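Local coordinates for Poly(beta-D-mannuronate) C5 epimerase (Pseudomonas syringae pv. tomato, PDB 4NK6), which converts beta-D-mannuronate residues of the polymer alginate to alpha-L-guluronate in the periplasm and helps channel the new polymer toward the outer membrane, at residues 363-368 with 386-391; 380-385 with 420-425. All blocks are in the same frame, centred on the assembly; numbering follows the deposited sequence.

Contact 1. Residues 363-368 with 386-391; sequences RRHGIR and GLMGVY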
ATOM      1  N   ARG A 363     -17.788 -14.908  -0.998  1.00 32.41           N
ATOM      2  CA  ARG A 363     -18.007 -16.353  -1.095  1.00 35.09           C
ATOM      3  C   ARG A 363     -18.071 -17.033   0.266  1.00 31.64           C
ATOM      4  O   ARG A 363     -18.753 -18.042   0.430  1.00 32.26           O
ATOM      5  CB  ARG A 363     -16.958 -17.035  -1.989  1.00 34.44           C
ATOM      6  CG  ARG A 363     -17.115 -16.713  -3.474  1.00 42.87           C
ATOM      7  CD  ARG A 363     -16.066 -17.398  -4.336  1.00 45.16           C
ATOM      8  NE  ARG A 363     -16.094 -16.881  -5.700  1.00 56.41           N
ATOM      9  CZ  ARG A 363     -15.384 -17.381  -6.708  1.00 66.86           C
ATOM     10  NH1 ARG A 363     -14.585 -18.421  -6.507  1.00 70.48           N
ATOM     11  NH2 ARG A 363     -15.479 -16.844  -7.917  1.00 67.32           N
ATOM     12  N   ARG A 364     -17.356 -16.484   1.236  1.00 31.53           N
ATOM     13  CA  ARG A 364     -17.362 -17.055   2.582  1.00 33.99           C
ATOM     14  C   ARG A 364     -18.156 -16.164   3.543  1.00 32.66           C
ATOM     15  O   ARG A 364     -19.328 -15.908   3.285  1.00 31.10           O
ATOM     16  CB  ARG A 364     -15.937 -17.377   3.057  1.00 28.46           C
ATOM     17  CG  ARG A 364     -15.303 -18.501   2.212  1.00 31.38           C
ATOM     18  CD  ARG A 364     -13.970 -19.029   2.762  1.00 34.49           C
ATOM     19  NE  ARG A 364     -14.100 -19.601   4.102  1.00 35.83           N
ATOM     20  CZ  ARG A 364     -14.477 -20.857   4.351  1.00 38.93           C
ATOM     21  NH1 ARG A 364     -14.571 -21.288   5.599  1.00 35.60           N
ATOM     22  NH2 ARG A 364     -14.765 -21.682   3.355  1.00 33.62           N
ATOM     23  N   HIS A 365     -17.553 -15.693   4.631  1.00 29.27           N
ATOM     24  CA  HIS A 365     -18.305 -14.892   5.607  1.00 28.14           C
ATOM     25  C   HIS A 365     -18.311 -13.403   5.270  1.00 32.27           C
ATOM     26  O   HIS A 365     -17.343 -12.888   4.727  1.00 30.98           O
ATOM     27  CB  HIS A 365     -17.734 -15.067   7.022  1.00 26.90           C
ATOM     28  CG  HIS A 365     -17.572 -16.496   7.438  1.00 26.12           C
ATOM     29  ND1 HIS A 365     -18.629 -17.271   7.866  1.00 25.66           N
ATOM     30  CD2 HIS A 365     -16.479 -17.295   7.476  1.00 28.65           C
ATOM     31  CE1 HIS A 365     -18.193 -18.489   8.149  1.00 31.85           C
ATOM     32  NE2 HIS A 365     -16.890 -18.526   7.926  1.00 28.35           N
ATOM     33  N   GLY A 366     -19.392 -12.703   5.616  1.00 29.37           N
ATOM     34  CA  GLY A 366     -19.432 -11.256   5.446  1.00 29.64           C
ATOM     35  C   GLY A 366     -18.362 -10.567   6.288  1.00 32.21           C
ATOM     36  O   GLY A 366     -17.448  -9.941   5.762  1.00 34.21           O
ATOM     37  N   ILE A 367     -18.480 -10.687   7.606  1.00 30.39           N
ATOM     38  CA  ILE A 367     -17.493 -10.142   8.530  1.00 27.31           C
ATOM     39  C   ILE A 367     -17.011 -11.251   9.472  1.00 31.82           C
ATOM     40  O   ILE A 367     -17.803 -11.842  10.213  1.00 33.19           O
ATOM     41  CB  ILE A 367     -18.094  -8.994   9.377  1.00 26.80           C
ATOM     42  CG1 ILE A 367     -18.519  -7.829   8.474  1.00 31.16           C
ATOM     43  CG2 ILE A 367     -17.089  -8.512  10.428  1.00 27.22           C
ATOM     44  CD1 ILE A 367     -19.380  -6.753   9.186  1.00 29.18           C
ATOM     45  N   ARG A 368     -15.719 -11.550   9.428  1.00 32.22           N
ATOM     46  CA  ARG A 368     -15.166 -12.564  10.316  1.00 27.55           C
ATOM     47  C   ARG A 368     -14.215 -11.939  11.334  1.00 28.22           C
ATOM     48  O   ARG A 368     -13.369 -11.114  10.988  1.00 29.90           O
ATOM     49  CB  ARG A 368     -14.474 -13.686   9.529  1.00 29.37           C
ATOM     50  CG  ARG A 368     -13.850 -14.753  10.441  1.00 28.87           C
ATOM     51  CD  ARG A 368     -13.609 -16.080   9.712  1.00 29.04           C
ATOM     52  NE  ARG A 368     -12.558 -16.004   8.696  1.00 30.94           N
ATOM     53  CZ  ARG A 368     -11.294 -16.367   8.898  1.00 37.73           C
ATOM     54  NH1 ARG A 368     -10.418 -16.291   7.902  1.00 36.23           N
ATOM     55  NH2 ARG A 368     -10.906 -16.809  10.091  1.00 28.33           N
ATOM     56  N   GLY A 386     -21.794 -16.151   1.172  1.00 29.77           N
ATOM     57  CA  GLY A 386     -21.903 -17.592   1.015  1.00 30.89           C
ATOM     58  C   GLY A 386     -22.053 -18.319   2.338  1.00 31.08           C
ATOM     59  O   GLY A 386     -22.722 -19.348   2.424  1.00 33.88           O
ATOM     60  N   LEU A 387     -21.429 -17.800   3.387  1.00 29.33           N
ATOM     61  CA  LEU A 387     -21.505 -18.484   4.681  1.00 34.81           C
ATOM     62  C   LEU A 387     -22.271 -17.642   5.712  1.00 37.62           C
ATOM     63  O   LEU A 387     -23.464 -17.386   5.527  1.00 38.30           O
ATOM     64  CB  LEU A 387     -20.112 -18.919   5.169  1.00 32.00           C
ATOM     65  CG  LEU A 387     -19.442 -19.944   4.238  1.00 34.96           C
ATOM     66  CD1 LEU A 387     -17.981 -20.182   4.616  1.00 32.97           C
ATOM     67  CD2 LEU A 387     -20.218 -21.292   4.187  1.00 33.37           C
ATOM     68  N   MET A 388     -21.609 -17.213   6.782  1.00 32.79           N
ATOM     69  CA  MET A 388     -22.295 -16.417   7.805  1.00 31.70           C
ATOM     70  C   MET A 388     -22.257 -14.938   7.446  1.00 32.04           C
ATOM     71  O   MET A 388     -21.347 -14.479   6.748  1.00 32.56           O
ATOM     72  CB  MET A 388     -21.670 -16.615   9.189  1.00 35.06           C
ATOM     73  CG  MET A 388     -21.767 -18.018   9.741  1.00 39.10           C
ATOM     74  SD  MET A 388     -23.461 -18.515  10.108  1.00 37.82           S
ATOM     75  CE  MET A 388     -23.159 -20.176  10.725  1.00 37.89           C
ATOM     76  N   GLY A 389     -23.242 -14.186   7.924  1.00 31.89           N
ATOM     77  CA  GLY A 389     -23.178 -12.737   7.818  1.00 28.45           C
ATOM     78  C   GLY A 389     -22.045 -12.232   8.702  1.00 30.80           C
ATOM     79  O   GLY A 389     -21.173 -11.498   8.251  1.00 34.80           O
ATOM     80  N   VAL A 390     -22.069 -12.632   9.969  1.00 32.80           N
ATOM     81  CA  VAL A 390     -21.004 -12.306  10.916  1.00 32.75           C
ATOM     82  C   VAL A 390     -20.538 -13.584  11.629  1.00 34.56           C
ATOM     83  O   VAL A 390     -21.361 -14.372  12.101  1.00 31.06           O
ATOM     84  CB  VAL A 390     -21.477 -11.254  11.947  1.00 35.51           C
ATOM     85  CG1 VAL A 390     -20.460 -11.091  13.082  1.00 33.13           C
ATOM     86  CG2 VAL A 390     -21.738  -9.912  11.257  1.00 28.21           C
ATOM     87  N   TYR A 391     -19.223 -13.806  11.681  1.00 32.47           N
ATOM     88  CA  TYR A 391     -18.674 -15.012  12.315  1.00 31.55           C
ATOM     89  C   TYR A 391     -17.557 -14.645  13.281  1.00 33.21           C
ATOM     90  O   TYR A 391     -16.555 -14.061  12.885  1.00 36.56           O
ATOM     91  CB  TYR A 391     -18.151 -15.982  11.249  1.00 33.94           C
ATOM     92  CG  TYR A 391     -17.466 -17.238  11.787  1.00 34.71           C
ATOM     93  CD1 TYR A 391     -17.968 -17.923  12.885  1.00 43.65           C
ATOM     94  CD2 TYR A 391     -16.331 -17.743  11.171  1.00 37.61           C
ATOM     95  CE1 TYR A 391     -17.346 -19.068  13.364  1.00 47.24           C
ATOM     96  CE2 TYR A 391     -15.699 -18.885  11.637  1.00 38.67           C
ATOM     97  CZ  TYR A 391     -16.210 -19.542  12.730  1.00 45.64           C
ATOM     98  OH  TYR A 391     -15.584 -20.677  13.187  1.00 48.96           O
TER
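His365 is sandwiched between Leu387 and Tyr391 where two successive coils of the right-handed beta-helix stack in parallel. Leu387 CD1 lies over one face of the imidazole, 4.1 Å from the ring centroid. Tyr391 CB and CD2 cover the opposite face, and Tyr391 CD2 comes within 3.4 Å of His365 NE2. The two rings meet obliquely, with planes 34° apart. The ring also takes a polar contact: Met388 N donates to His365 ND1 at 3.2 Å, from a position tilted out of the imidazole plane. Chi1 of -51° sets the ring beside its own backbone N, and chi2 of -79° turns ND1 toward Met388 N. Leu387 CD1 serves a second flat group as well, sitting over the centre of the Arg364 guanidinium, 3.6 Å from CZ. Further along, the Arg368 side chain runs beside Tyr391, and Arg368 CD packs 3.5 Å from Tyr391 CD2. Its guanidinium reaches beyond the pair, to a salt bridge with Asp342 and a hydrogen bond with His393. Asp342 also accepts from His365 N, so one carboxylate from the preceding coil holds both residues. Behind these side chains the backbones pair in register through the corner at Gly389 and Val390. Gly366 N donates to Met388 O and Ile367 N to Gly389 O. The bonding then reverses, with Tyr391 N donating to Ile367 O at 2.8 Å.

Contact 2. Residues 380-385 with 420-425; sequences NVAMAN and GELSSN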
ATOM      1  N   ASN A 380     -23.764  -2.093  10.138  1.00 36.82           N
ATOM      2  CA  ASN A 380     -23.290  -2.866   8.994  1.00 34.06           C
ATOM      3  C   ASN A 380     -24.394  -3.674   8.330  1.00 34.71           C
ATOM      4  O   ASN A 380     -25.309  -4.174   8.988  1.00 31.36           O
ATOM      5  CB  ASN A 380     -22.135  -3.793   9.374  1.00 32.64           C
ATOM      6  CG  ASN A 380     -20.917  -3.029   9.831  1.00 33.35           C
ATOM      7  OD1 ASN A 380     -20.186  -2.459   9.016  1.00 31.09           O
ATOM      8  ND2 ASN A 380     -20.694  -3.004  11.140  1.00 30.68           N
ATOM      9  N   VAL A 381     -24.301  -3.788   7.013  1.00 31.30           N
ATOM     10  CA  VAL A 381     -25.204  -4.635   6.264  1.00 32.25           C
ATOM     11  C   VAL A 381     -24.396  -5.789   5.687  1.00 35.04           C
ATOM     12  O   VAL A 381     -23.456  -5.568   4.924  1.00 34.72           O
ATOM     13  CB  VAL A 381     -25.866  -3.859   5.124  1.00 37.07           C
ATOM     14  CG1 VAL A 381     -26.647  -4.804   4.245  1.00 39.97           C
ATOM     15  CG2 VAL A 381     -26.766  -2.742   5.683  1.00 34.39           C
ATOM     16  N   ALA A 382     -24.752  -7.014   6.068  1.00 30.94           N
ATOM     17  CA  ALA A 382     -24.102  -8.207   5.536  1.00 30.07           C
ATOM     18  C   ALA A 382     -25.163  -9.075   4.887  1.00 33.64           C
ATOM     19  O   ALA A 382     -25.995  -9.679   5.565  1.00 34.95           O
ATOM     20  CB  ALA A 382     -23.384  -8.982   6.647  1.00 28.95           C
ATOM     21  N   MET A 383     -25.135  -9.133   3.563  1.00 34.12           N
ATOM     22  CA  MET A 383     -26.188  -9.804   2.832  1.00 38.57           C
ATOM     23  C   MET A 383     -25.648 -10.720   1.758  1.00 33.74           C
ATOM     24  O   MET A 383     -24.685 -10.380   1.067  1.00 34.36           O
ATOM     25  CB  MET A 383     -27.106  -8.771   2.177  1.00 40.50           C
ATOM     26  CG  MET A 383     -28.173  -8.198   3.093  1.00 50.85           C
ATOM     27  SD  MET A 383     -29.500  -7.436   2.120  1.00 71.27           S
ATOM     28  CE  MET A 383     -30.198  -8.873   1.300  1.00 71.66           C
ATOM     29  N   ALA A 384     -26.283 -11.876   1.625  1.00 30.31           N
ATOM     30  CA  ALA A 384     -26.042 -12.768   0.501  1.00 37.51           C
ATOM     31  C   ALA A 384     -24.620 -13.314   0.454  1.00 37.31           C
ATOM     32  O   ALA A 384     -24.153 -13.732  -0.599  1.00 36.35           O
ATOM     33  CB  ALA A 384     -26.400 -12.070  -0.830  1.00 37.77           C
ATOM     34  N   ASN A 385     -23.931 -13.306   1.590  1.00 34.99           N
ATOM     35  CA  ASN A 385     -22.625 -13.938   1.658  1.00 35.59           C
ATOM     36  C   ASN A 385     -22.798 -15.436   1.662  1.00 31.35           C
ATOM     37  O   ASN A 385     -23.833 -15.940   2.093  1.00 34.55           O
ATOM     38  CB  ASN A 385     -21.847 -13.453   2.883  1.00 34.72           C
ATOM     39  CG  ASN A 385     -21.574 -11.959   2.829  1.00 28.50           C
ATOM     40  OD1 ASN A 385     -20.696 -11.508   2.095  1.00 30.83           O
ATOM     41  ND2 ASN A 385     -22.347 -11.182   3.583  1.00 29.84           N
ATOM     42  N   GLY A 420     -28.084  -1.993  11.700  1.00 33.61           N
ATOM     43  CA  GLY A 420     -27.726  -2.657  10.465  1.00 32.68           C
ATOM     44  C   GLY A 420     -28.576  -3.873  10.174  1.00 37.88           C
ATOM     45  O   GLY A 420     -29.642  -4.064  10.763  1.00 39.16           O
ATOM     46  N   GLU A 421     -28.100  -4.713   9.262  1.00 36.74           N
ATOM     47  CA  GLU A 421     -28.897  -5.840   8.807  1.00 34.34           C
ATOM     48  C   GLU A 421     -28.045  -7.043   8.408  1.00 35.57           C
ATOM     49  O   GLU A 421     -27.003  -6.899   7.774  1.00 34.50           O
ATOM     50  CB  GLU A 421     -29.798  -5.404   7.640  1.00 36.01           C
ATOM     51  CG  GLU A 421     -30.521  -6.550   6.964  1.00 42.52           C
ATOM     52  CD  GLU A 421     -31.657  -6.091   6.069  1.00 56.50           C
ATOM     53  OE1 GLU A 421     -32.109  -6.907   5.240  1.00 61.93           O
ATOM     54  OE2 GLU A 421     -32.107  -4.929   6.193  1.00 56.18           O
ATOM     55  N   LEU A 422     -28.503  -8.227   8.795  1.00 31.16           N
ATOM     56  CA  LEU A 422     -27.895  -9.484   8.386  1.00 33.10           C
ATOM     57  C   LEU A 422     -28.984 -10.285   7.725  1.00 39.45           C
ATOM     58  O   LEU A 422     -29.940 -10.663   8.394  1.00 42.61           O
ATOM     59  CB  LEU A 422     -27.414 -10.262   9.616  1.00 30.90           C
ATOM     60  CG  LEU A 422     -26.569  -9.474  10.611  1.00 32.56           C
ATOM     61  CD1 LEU A 422     -26.207 -10.316  11.838  1.00 32.02           C
ATOM     62  CD2 LEU A 422     -25.307  -8.934   9.925  1.00 28.53           C
ATOM     63  N   SER A 423     -28.874 -10.545   6.425  1.00 37.15           N
ATOM     64  CA  SER A 423     -29.932 -11.310   5.764  1.00 41.16           C
ATOM     65  C   SER A 423     -29.486 -12.025   4.494  1.00 37.54           C
ATOM     66  O   SER A 423     -28.505 -11.633   3.865  1.00 38.22           O
ATOM     67  CB  SER A 423     -31.151 -10.421   5.487  1.00 54.24           C
ATOM     68  OG  SER A 423     -30.805  -9.337   4.653  1.00 61.59           O
ATOM     69  N   SER A 424     -30.196 -13.100   4.159  1.00 36.08           N
ATOM     70  CA  SER A 424     -29.928 -13.900   2.956  1.00 38.54           C
ATOM     71  C   SER A 424     -28.542 -14.540   2.911  1.00 37.65           C
ATOM     72  O   SER A 424     -28.081 -14.930   1.843  1.00 36.08           O
ATOM     73  CB  SER A 424     -30.140 -13.071   1.683  1.00 44.55           C
ATOM     74  OG  SER A 424     -31.422 -12.486   1.664  1.00 50.53           O
ATOM     75  N   ASN A 425     -27.883 -14.664   4.059  1.00 31.13           N
ATOM     76  CA  ASN A 425     -26.565 -15.309   4.088  1.00 31.76           C
ATOM     77  C   ASN A 425     -26.703 -16.820   4.043  1.00 37.58           C
ATOM     78  O   ASN A 425     -27.660 -17.383   4.582  1.00 41.81           O
ATOM     79  CB  ASN A 425     -25.745 -14.846   5.297  1.00 29.13           C
ATOM     80  CG  ASN A 425     -25.491 -13.349   5.280  1.00 32.23           C
ATOM     81  OD1 ASN A 425     -24.678 -12.855   4.494  1.00 32.44           O
ATOM     82  ND2 ASN A 425     -26.193 -12.613   6.141  1.00 28.37           N
TER
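Two coils of the beta-helix stack here through parallel strands 381-383 and 421-423, and a hydrogen-bonded pair of asparagines, Asn385 and Asn425, marks the turn that follows them. The strand axes are 4.8 Å apart and only 4° from parallel. Glu421 bonds to both neighbours of Val381: its N donates to Asn380 O, and its O accepts from Ala382 N at 2.8 Å. Ala382 O is gripped twice, from opposite faces of its carbonyl plane. Ser423 N reaches it at 3.1 Å and Asn425 ND2 at 3.0 Å. The other end of the Asn425 amide also works twice, since Asn425 OD1 accepts from Asn385 N and from Asn385 ND2, the latter at 3.0 Å. The two amides lie side by side and nearly coplanar, 6° apart. Both asparagines keep CG beside the backbone N and turn the amide alike, giving matching poses one coil apart. Three bonds thus fix the rotation of the Asn425 amide. On the outward side, Met383 folds over Ser423, with CG 3.3 Å from Ser423 OG. That hydroxyl donates to Glu421 OE1 at 2.8 Å. On the other side Ala382 CB packs against Leu422 CD2. Asn385 is tied to the preceding coil in the same way: its ND2 donates to Val359 O and its OD1 accepts from Asn362 N. Strand 381-383 pairs there with strand 358-360, while strand 421-423 meets strand 444-445 on its other side.

Contacts 1 and 2 lie at different faces of the beta-helix, their centres about 9 Å apart, and share the middle one of three successive coils. The chain leaves residues 380-385 of contact 2 and runs straight into 386-391 of contact 1, so the segments of the two contacts alternate along the sequence. The asparagines of contact 2 pack against the backbone of contact 1. Asn385 CG lies 3.5 Å from Gly366 CA, and Asn425 ND2 lies 3.5 Å from Gly389 CA. Each asparagine therefore backs onto a glycine of contact 1, and these two glycines are in register. Both contacts lie away from His274, the inferred proton acceptor, and belong to coils nearer the C-terminal end.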